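Local coordinates for protein dioxygenase (Pseudomonas brassicacearum, PDB 5V2D) that probably cleaves the central double bond of lignostilbenes with molecular oxygen at a non-haem iron centre, at residues T175-A187 with N197-G209. Sequence-based numbering, arbitrary orientation.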
loop_
_atom_site.group_PDB
_atom_site.type_symbol
_atom_site.label_atom_id
_atom_site.label_comp_id
_atom_site.label_asym_id
_atom_site.label_seq_id
_atom_site.Cartn_x
_atom_site.Cartn_y
_atom_site.Cartn_z
ATOM N N THR A 175 7.225 -19.352 0.894
ATOM C CA THR A 175 8.645 -19.238 1.384
ATOM C C THR A 175 9.636 -19.023 0.252
ATOM O O THR A 175 10.803 -18.903 0.485
ATOM C CB THR A 175 9.060 -20.565 2.121
ATOM O OG1 THR A 175 9.033 -21.594 1.142
ATOM C CG2 THR A 175 8.067 -20.946 3.211
ATOM N N PHE A 176 9.162 -18.923 -0.968
ATOM C CA PHE A 176 9.992 -18.835 -2.200
ATOM C C PHE A 176 10.928 -20.058 -2.249
ATOM O O PHE A 176 12.156 -19.888 -2.305
ATOM C CB PHE A 176 10.765 -17.507 -2.305
ATOM C CG PHE A 176 9.875 -16.287 -2.313
ATOM C CD1 PHE A 176 9.422 -15.727 -1.116
ATOM C CD2 PHE A 176 9.503 -15.737 -3.512
ATOM C CE1 PHE A 176 8.625 -14.581 -1.140
ATOM C CE2 PHE A 176 8.665 -14.616 -3.555
ATOM C CZ PHE A 176 8.265 -14.013 -2.347
ATOM N N ASP A 177 10.331 -21.216 -2.174
ATOM C CA ASP A 177 11.071 -22.513 -2.164
ATOM C C ASP A 177 12.199 -22.572 -1.133
ATOM O O ASP A 177 13.269 -23.045 -1.438
ATOM C CB ASP A 177 11.618 -22.786 -3.591
ATOM C CG ASP A 177 10.508 -22.906 -4.624
ATOM O OD1 ASP A 177 10.400 -22.132 -5.638
ATOM O OD2 ASP A 177 9.656 -23.775 -4.395
ATOM N N GLY A 178 11.954 -22.011 0.059
ATOM C CA GLY A 178 12.923 -21.941 1.122
ATOM C C GLY A 178 14.070 -21.007 0.954
ATOM O O GLY A 178 14.935 -21.006 1.788
ATOM N N GLN A 179 14.096 -20.143 -0.057
ATOM C CA GLN A 179 15.271 -19.307 -0.310
ATOM C C GLN A 179 15.374 -18.039 0.498
ATOM O O GLN A 179 16.450 -17.446 0.574
ATOM C CB GLN A 179 15.378 -18.947 -1.796
ATOM C CG GLN A 179 15.507 -20.122 -2.748
ATOM C CD GLN A 179 15.252 -19.757 -4.193
ATOM O OE1 GLN A 179 16.185 -19.544 -4.978
ATOM N NE2 GLN A 179 13.969 -19.602 -4.544
ATOM N N ILE A 180 14.260 -17.583 1.079
ATOM C CA ILE A 180 14.221 -16.249 1.741
ATOM C C ILE A 180 14.399 -16.532 3.214
ATOM O O ILE A 180 13.588 -17.200 3.770
ATOM C CB ILE A 180 12.890 -15.493 1.463
ATOM C CG1 ILE A 180 12.778 -15.177 -0.006
ATOM C CG2 ILE A 180 12.792 -14.265 2.328
ATOM C CD1 ILE A 180 13.735 -14.170 -0.553
ATOM N N LYS A 181 15.447 -16.013 3.828
ATOM C CA LYS A 181 15.750 -16.341 5.188
ATOM C C LYS A 181 15.504 -15.170 6.129
ATOM O O LYS A 181 15.845 -15.278 7.282
ATOM C CB LYS A 181 17.253 -16.740 5.323
ATOM C CG LYS A 181 17.730 -17.854 4.440
ATOM C CD LYS A 181 16.904 -19.090 4.580
ATOM C CE LYS A 181 17.568 -20.289 3.908
ATOM N NZ LYS A 181 16.649 -21.470 4.133
ATOM N N SER A 182 14.978 -14.049 5.677
ATOM C CA SER A 182 14.649 -12.963 6.570
ATOM C C SER A 182 13.395 -13.326 7.312
ATOM O O SER A 182 12.618 -14.140 6.893
ATOM C CB SER A 182 14.406 -11.654 5.806
ATOM O OG SER A 182 13.640 -11.918 4.670
ATOM N N ALA A 183 13.203 -12.644 8.425
ATOM C CA ALA A 183 11.989 -12.832 9.234
ATOM C C ALA A 183 10.779 -12.192 8.580
ATOM O O ALA A 183 9.681 -12.576 8.899
ATOM C CB ALA A 183 12.188 -12.240 10.650
ATOM N N THR A 184 10.981 -11.224 7.682
ATOM C CA THR A 184 9.869 -10.467 7.053
ATOM C C THR A 184 10.094 -10.340 5.561
ATOM O O THR A 184 11.183 -10.668 5.071
ATOM C CB THR A 184 9.817 -9.051 7.641
ATOM O OG1 THR A 184 11.007 -8.345 7.259
ATOM C CG2 THR A 184 9.730 -9.089 9.179
ATOM N N PHE A 185 9.087 -9.838 4.849
ATOM C CA PHE A 185 9.201 -9.546 3.420
ATOM C C PHE A 185 8.336 -8.350 3.112
ATOM O O PHE A 185 7.209 -8.291 3.610
ATOM C CB PHE A 185 8.748 -10.782 2.698
ATOM C CG PHE A 185 9.061 -10.805 1.235
ATOM C CD1 PHE A 185 10.257 -11.344 0.760
ATOM C CD2 PHE A 185 8.134 -10.326 0.301
ATOM C CE1 PHE A 185 10.510 -11.399 -0.588
ATOM C CE2 PHE A 185 8.401 -10.393 -1.040
ATOM C CZ PHE A 185 9.598 -10.942 -1.491
ATOM N N THR A 186 8.808 -7.419 2.317
ATOM C CA THR A 186 8.074 -6.166 2.082
ATOM C C THR A 186 6.699 -6.393 1.518
ATOM O O THR A 186 6.472 -7.387 0.794
ATOM C CB THR A 186 8.871 -5.250 1.115
ATOM O OG1 THR A 186 8.274 -3.981 1.024
ATOM C CG2 THR A 186 9.006 -5.844 -0.230
ATOM N N ALA A 187 5.803 -5.440 1.754
ATOM C CA ALA A 187 4.545 -5.391 0.999
ATOM C C ALA A 187 4.686 -4.459 -0.216
ATOM O O ALA A 187 3.705 -4.249 -0.906
ATOM C CB ALA A 187 3.425 -4.927 1.914
ATOM N N ASN A 197 11.569 -9.822 -13.234
ATOM C CA ASN A 197 12.088 -10.149 -11.907
ATOM C C ASN A 197 11.243 -9.438 -10.818
ATOM O O ASN A 197 10.780 -8.297 -11.001
ATOM C CB ASN A 197 13.522 -9.730 -11.731
ATOM C CG ASN A 197 14.520 -10.580 -12.565
ATOM O OD1 ASN A 197 14.130 -11.529 -13.220
ATOM N ND2 ASN A 197 15.780 -10.258 -12.470
ATOM N N LEU A 198 11.176 -10.093 -9.655
ATOM C CA LEU A 198 10.555 -9.537 -8.457
ATOM C C LEU A 198 11.636 -8.928 -7.653
ATOM O O LEU A 198 12.589 -9.611 -7.263
ATOM C CB LEU A 198 9.821 -10.615 -7.678
ATOM C CG LEU A 198 9.012 -10.182 -6.457
ATOM C CD1 LEU A 198 7.860 -9.342 -6.954
ATOM C CD2 LEU A 198 8.453 -11.386 -5.778
ATOM N N LEU A 199 11.529 -7.627 -7.431
ATOM C CA LEU A 199 12.498 -6.855 -6.684
ATOM C C LEU A 199 11.869 -6.579 -5.323
ATOM O O LEU A 199 10.733 -6.043 -5.232
ATOM C CB LEU A 199 12.786 -5.572 -7.379
ATOM C CG LEU A 199 13.001 -5.703 -8.932
ATOM C CD1 LEU A 199 13.437 -4.357 -9.510
ATOM C CD2 LEU A 199 14.042 -6.709 -9.329
ATOM N N ALA A 200 12.518 -7.001 -4.241
ATOM C CA ALA A 200 11.918 -6.945 -2.955
ATOM C C ALA A 200 12.980 -6.679 -1.871
ATOM O O ALA A 200 14.143 -6.519 -2.176
ATOM C CB ALA A 200 11.187 -8.265 -2.698
ATOM N N PHE A 201 12.533 -6.587 -0.627
ATOM C CA PHE A 201 13.454 -6.299 0.465
ATOM C C PHE A 201 12.806 -6.701 1.773
ATOM O O PHE A 201 11.607 -7.043 1.803
ATOM C CB PHE A 201 13.894 -4.845 0.460
ATOM C CG PHE A 201 12.830 -3.888 0.901
ATOM C CD1 PHE A 201 12.727 -3.493 2.285
ATOM C CD2 PHE A 201 11.918 -3.375 0.015
ATOM C CE1 PHE A 201 11.708 -2.667 2.690
ATOM C CE2 PHE A 201 10.901 -2.507 0.443
ATOM C CZ PHE A 201 10.796 -2.143 1.760
ATOM N N SER A 202 13.574 -6.641 2.858
ATOM C CA SER A 202 13.068 -6.910 4.226
ATOM C C SER A 202 13.730 -5.934 5.218
ATOM O O SER A 202 14.931 -5.627 5.060
ATOM C CB SER A 202 13.418 -8.338 4.603
ATOM O OG SER A 202 13.283 -8.531 6.012
ATOM N N TYR A 203 12.962 -5.359 6.144
ATOM C CA TYR A 203 13.522 -4.646 7.287
ATOM C C TYR A 203 13.090 -5.403 8.566
ATOM O O TYR A 203 12.206 -6.275 8.520
ATOM C CB TYR A 203 13.192 -3.150 7.330
ATOM C CG TYR A 203 11.771 -2.841 7.756
ATOM C CD1 TYR A 203 10.727 -2.872 6.815
ATOM C CD2 TYR A 203 11.491 -2.518 9.045
ATOM C CE1 TYR A 203 9.440 -2.591 7.161
ATOM C CE2 TYR A 203 10.180 -2.240 9.464
ATOM C CZ TYR A 203 9.163 -2.268 8.541
ATOM O OH TYR A 203 7.872 -1.949 8.960
ATOM N N GLU A 204 13.726 -5.088 9.691
ATOM C CA GLU A 204 13.684 -5.939 10.875
ATOM C C GLU A 204 13.906 -7.387 10.493
ATOM O O GLU A 204 13.198 -8.338 10.895
ATOM C CB GLU A 204 12.369 -5.735 11.650
ATOM C CG GLU A 204 12.310 -4.346 12.343
ATOM C CD GLU A 204 11.049 -4.216 13.195
ATOM O OE1 GLU A 204 10.899 -4.914 14.235
ATOM O OE2 GLU A 204 10.177 -3.397 12.800
ATOM N N ALA A 205 14.909 -7.573 9.662
ATOM C CA ALA A 205 15.042 -8.808 8.894
ATOM C C ALA A 205 15.516 -9.985 9.735
ATOM O O ALA A 205 15.432 -11.143 9.262
ATOM C CB ALA A 205 15.968 -8.600 7.746
ATOM N N LYS A 206 16.029 -9.717 10.945
ATOM C CA LYS A 206 16.341 -10.826 11.870
ATOM C C LYS A 206 15.523 -10.811 13.119
ATOM O O LYS A 206 15.937 -11.415 14.114
ATOM C CB LYS A 206 17.839 -10.764 12.230
ATOM C CG LYS A 206 18.686 -10.990 11.013
ATOM C CD LYS A 206 20.156 -11.083 11.395
ATOM C CE LYS A 206 20.933 -11.569 10.171
ATOM N NZ LYS A 206 22.380 -11.458 10.460
ATOM N N GLY A 207 14.337 -10.218 13.088
ATOM C CA GLY A 207 13.479 -10.200 14.295
ATOM C C GLY A 207 13.215 -8.818 14.789
ATOM O O GLY A 207 13.712 -7.793 14.242
ATOM N N ASP A 208 12.372 -8.753 15.817
ATOM C CA ASP A 208 11.868 -7.471 16.332
ATOM C C ASP A 208 12.970 -6.534 16.681
ATOM O O ASP A 208 13.864 -6.901 17.417
ATOM C CB ASP A 208 11.042 -7.644 17.620
ATOM C CG ASP A 208 9.699 -8.304 17.396
ATOM O OD1 ASP A 208 9.105 -8.093 16.300
ATOM O OD2 ASP A 208 9.208 -8.987 18.355
ATOM N N GLY A 209 12.920 -5.319 16.181
ATOM C CA GLY A 209 13.910 -4.333 16.614
ATOM C C GLY A 209 15.270 -4.481 15.988
ATOM O O GLY A 209 16.118 -3.670 16.266
HETATM O O HOH W 1 9.888 -5.782 5.344
#
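Thr186 lies across Phe201 at about a right angle. Its CB sits over one face of the Phe201 ring, 3.7 Å from the ring centroid, a CH-pi contact. OG1, anti to the backbone N (chi1 -172°), reaches the ring rim near CE2 and CZ and accepts a hydrogen bond from the backbone N of His188. Thr186 CG2 turns back to the strand, 3.5 Å from Phe201 O. Thr186 N donates to Phe201 O at 2.9 Å. With alanine at Phe201 the ring is gone, which would probably leave a gap beside Thr186 CB and OG1. The loop 175-187 packs on strand 198-203, in one of the four-stranded antiparallel blades of the beta-propeller fold of carotenoid oxygenases. The loop leads to His188, an iron ligand, and the Thr186 side chain is about 8 Å from the iron. Earlier in the loop, Thr184 OG1 donates to Tyr203 O (2.7 Å) and lies 2.6 Å from Ser202 OG. Ser182 OG donates a hydrogen bond to Thr184 O. Ala183 N donates to Ala205 O at 2.8 Å, from above the carbonyl plane. Phe185 CZ presses on Ala200 CB at 3.3 Å, and Phe176 CE1 lies over one face of the Phe185 ring.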